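Local coordinates for protein Phikz039 (Pseudomonas phage phikz, PDB 3ZBQ) that is a phage-encoded member of the tubulin/FtsZ family, also known as PhuZ, modelled here with guanosine-5'-diphosphate bound, at residues Asp204-Asn207 against Trp208-His212; Gln195-Gln198 against Ser199-Leu202. All coordinates share one frame; numbering follows the deposited sequence.

Contact 1: residues Asp204-Asn207 against Trp208-His212; sequences DITN and WAHFH
T206 and H210 meet at the C-terminal end of helix 202-209. H210 N donates to T206 O over a short 2.7 Å, lying in the carbonyl plane, and the same oxygen sits 3.3 Å from H210 CB. Beyond it, the methyl of T206 approaches the imidazole, with T206 CG2 3.7 Å from H210 ND1, and the two side chains cross at a slant. The threonine torsion explains this: with chi1 at -63°, CG2 lies opposite the backbone N and runs forward along the helix, while OG1 sits beside that N and bonds back to L202 O.

One residue earlier, I205 O accepts a bond from A209 N (3.1 Å) nearly head-on, and also a weak bond from W208 N, whose stronger partner is D204 O. The indole belongs to the same cluster: W208 CE3 lies 3.6 Å from I205 O, which is nearly in the ring plane, and 4.2 Å from the branch methyl CG2 of I205.

H210 then leaves helical backbone angles (psi 50°). N207 O consequently gets no good N-H from F211 and instead faces F211 CA in a CA-H...O contact of 3.5 Å.

A hydrogen bond and packing hold the W208 indole from outside. W208 NE1 donates to F278 O and the ring packs on I280, A243 and T262, so the helix is laid against strands 275-281, 239-246 and 260-265 of the C-terminal domain. F211 extends that face by packing onto I240 and I280, while A209 touches V126 in a loop.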
# COMPACT_ATOMS: atom_id res chain seq x y z
N ASP A 204 20.63 8.26 6.23
CA ASP A 204 20.10 7.67 7.46
C ASP A 204 18.73 7.06 7.19
O ASP A 204 18.44 5.93 7.63
CB ASP A 204 19.99 8.72 8.57
CG ASP A 204 21.36 9.21 9.04
OD1 ASP A 204 22.28 8.37 9.16
OD2 ASP A 204 21.51 10.43 9.28
N ILE A 205 17.87 7.81 6.50
CA ILE A 205 16.55 7.31 6.11
C ILE A 205 16.71 6.15 5.12
O ILE A 205 16.05 5.12 5.25
CB ILE A 205 15.67 8.44 5.52
CG1 ILE A 205 15.21 9.39 6.63
CG2 ILE A 205 14.43 7.86 4.79
CD1 ILE A 205 14.27 8.75 7.67
N THR A 206 17.61 6.30 4.15
CA THR A 206 17.85 5.23 3.18
C THR A 206 18.20 3.90 3.85
O THR A 206 17.62 2.86 3.54
CB THR A 206 18.93 5.62 2.16
OG1 THR A 206 18.48 6.75 1.40
CG2 THR A 206 19.23 4.46 1.23
N ASN A 207 19.13 3.91 4.80
CA ASN A 207 19.55 2.67 5.44
C ASN A 207 18.61 2.17 6.53
O ASN A 207 18.70 1.02 6.96
CB ASN A 207 21.00 2.80 5.93
CG ASN A 207 21.97 2.91 4.78
OD1 ASN A 207 21.62 2.60 3.64
ND2 ASN A 207 23.21 3.34 5.06
N TRP A 208 17.69 3.03 6.96
CA TRP A 208 16.60 2.62 7.83
C TRP A 208 15.65 1.74 6.99
O TRP A 208 15.26 0.64 7.41
CB TRP A 208 15.87 3.86 8.40
CG TRP A 208 14.46 3.58 8.87
CD1 TRP A 208 14.08 2.93 10.02
CD2 TRP A 208 13.24 3.92 8.19
NE1 TRP A 208 12.69 2.86 10.09
CE2 TRP A 208 12.16 3.47 8.98
CE3 TRP A 208 12.96 4.59 6.98
CZ2 TRP A 208 10.82 3.64 8.59
CZ3 TRP A 208 11.62 4.75 6.61
CH2 TRP A 208 10.58 4.29 7.41
N ALA A 209 15.35 2.19 5.79
CA ALA A 209 14.44 1.47 4.90
C ALA A 209 15.14 0.26 4.27
O ALA A 209 14.54 -0.80 4.09
CB ALA A 209 13.92 2.41 3.82
N HIS A 210 16.42 0.43 3.92
CA HIS A 210 17.19 -0.63 3.26
C HIS A 210 18.11 -1.35 4.26
O HIS A 210 19.31 -1.51 4.02
CB HIS A 210 18.01 -0.06 2.10
CG HIS A 210 17.17 0.48 0.99
ND1 HIS A 210 17.68 1.29 -0.01
CD2 HIS A 210 15.85 0.34 0.72
CE1 HIS A 210 16.71 1.60 -0.85
NE2 HIS A 210 15.59 1.04 -0.43
N PHE A 211 17.53 -1.77 5.38
CA PHE A 211 18.27 -2.40 6.47
C PHE A 211 18.91 -3.73 6.06
O PHE A 211 19.79 -4.25 6.74
CB PHE A 211 17.31 -2.65 7.63
CG PHE A 211 16.07 -3.38 7.21
CD1 PHE A 211 16.06 -4.77 7.14
CD2 PHE A 211 14.94 -2.69 6.81
CE1 PHE A 211 14.93 -5.46 6.70
CE2 PHE A 211 13.81 -3.36 6.38
CZ PHE A 211 13.81 -4.75 6.33
N HIS A 212 18.44 -4.30 4.95
CA HIS A 212 18.93 -5.59 4.49
C HIS A 212 20.38 -5.48 4.02
O HIS A 212 21.07 -6.49 3.88
CB HIS A 212 18.04 -6.11 3.36
CG HIS A 212 18.12 -5.28 2.11
ND1 HIS A 212 17.65 -3.99 2.06
CD2 HIS A 212 18.62 -5.56 0.89
CE1 HIS A 212 17.85 -3.50 0.84
NE2 HIS A 212 18.44 -4.44 0.12

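Contact 2: residues Gln195-Gln198 against Ser199-Leu202; sequences QEHQ and SLDL
The turn that joins H197 to L200 is set by its two central residues, Q198 and S199, the latter with a positive phi of 72°, making a type II beta turn. L200 has CG opposite its backbone N (chi1 -177°), which carries the side chain away from the turn. Its branch CD2 comes obliquely near the H197 ring, while CD1 is turned toward I205. At the base of these side chains, L200 CB stands 4.3 Å from H197 CB.

The closing bond runs from L200 N to H197 O at 3.3 Å; the donor stands well above the carbonyl plane rather than on a lone pair. Flipping of the central peptide, as type II turns require, brings Q198 O to 3.0 Å from S199 CB. A water continues the bridging between the two limbs, accepting from H197 N (2.8 Å) and donating to L200 O (3.0 Å), where a direct backbone bond is lacking. Farther from the turn, Q195 NE2 lies 4.3 Å from L202 CD1 while bonding to D96. Separately, within 199-202, D201 OD1 accepts a bond from L202 N, the next residue along (2.8 Å).

The segment links helix 175-192 to helix 202-209. H197 NE2 bonds to I191 O near the end of the first helix, Q198 makes backbone bonds with Y265, and L200 rests on L245 and T262, placing the turn against strands 239-246 and 260-265.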
# COMPACT_ATOMS: atom_id res chain seq x y z
N GLN A 195 13.48 16.24 5.53
CA GLN A 195 14.90 16.62 5.50
C GLN A 195 15.24 17.86 6.33
O GLN A 195 16.34 18.43 6.19
CB GLN A 195 15.39 16.76 4.05
CG GLN A 195 15.30 15.47 3.24
CD GLN A 195 15.73 15.64 1.80
OE1 GLN A 195 16.47 16.58 1.47
NE2 GLN A 195 15.27 14.75 0.92
N GLU A 196 14.33 18.26 7.22
CA GLU A 196 14.55 19.44 8.08
C GLU A 196 15.08 19.13 9.48
O GLU A 196 15.33 20.04 10.26
CB GLU A 196 13.25 20.23 8.24
CG GLU A 196 12.67 20.79 6.96
CD GLU A 196 11.26 21.34 7.15
OE1 GLU A 196 10.78 21.40 8.30
OE2 GLU A 196 10.63 21.70 6.13
N HIS A 197 15.25 17.85 9.81
CA HIS A 197 15.54 17.48 11.19
C HIS A 197 17.02 17.28 11.43
O HIS A 197 17.70 16.63 10.64
CB HIS A 197 14.76 16.23 11.58
CG HIS A 197 13.32 16.28 11.18
ND1 HIS A 197 12.45 17.23 11.67
CD2 HIS A 197 12.60 15.51 10.33
CE1 HIS A 197 11.26 17.04 11.14
NE2 HIS A 197 11.32 16.00 10.33
N GLN A 198 17.51 17.85 12.54
CA GLN A 198 18.91 17.74 12.92
C GLN A 198 19.30 16.29 13.11
O GLN A 198 18.56 15.53 13.74
CB GLN A 198 19.17 18.48 14.23
CG GLN A 198 18.77 19.94 14.22
CD GLN A 198 19.36 20.68 13.04
OE1 GLN A 198 20.57 20.93 12.98
NE2 GLN A 198 18.51 21.03 12.08
N SER A 199 20.47 15.94 12.57
CA SER A 199 21.06 14.61 12.74
C SER A 199 20.35 13.51 11.96
O SER A 199 20.68 12.34 12.11
CB SER A 199 21.16 14.22 14.22
OG SER A 199 22.04 15.09 14.92
N LEU A 200 19.38 13.88 11.13
CA LEU A 200 18.70 12.88 10.31
C LEU A 200 18.93 13.16 8.82
O LEU A 200 18.27 14.01 8.22
CB LEU A 200 17.21 12.84 10.64
CG LEU A 200 16.41 11.77 9.89
CD1 LEU A 200 16.95 10.39 10.23
CD2 LEU A 200 14.91 11.86 10.21
N ASP A 201 19.89 12.44 8.23
CA ASP A 201 20.31 12.71 6.86
C ASP A 201 19.56 11.83 5.88
O ASP A 201 18.85 10.91 6.30
CB ASP A 201 21.81 12.43 6.73
CG ASP A 201 22.49 13.36 5.76
OD1 ASP A 201 21.79 13.91 4.87
OD2 ASP A 201 23.72 13.54 5.88
N LEU A 202 19.74 12.06 4.59
CA LEU A 202 19.06 11.21 3.61
C LEU A 202 19.56 9.75 3.64
O LEU A 202 18.77 8.83 3.52
CB LEU A 202 19.12 11.80 2.20
CG LEU A 202 18.33 11.02 1.13
CD1 LEU A 202 16.86 10.82 1.51
CD2 LEU A 202 18.44 11.69 -0.24
O HOH W 1 15.56 15.32 8.56

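Contact 2 precedes contact 1 in the chain, and their centres lie about 14 Å apart. The 204-212 contact is largely buried, and regular main-chain bonds and aromatic rings hold a helix end against the strands of the C-terminal domain. The 195-202 contact lies farther from the chain centre and is only partly buried: one turn bond and a bridging water join its limbs, with H197 and L200 on the buried side and Q198 and S199 exposed. The two meet where I205 CD1 packs on L200 CD1. D204 also ties them, its carboxylate accepting the amide of D201 at the helix start. Both touch strands 239-246 and 260-265.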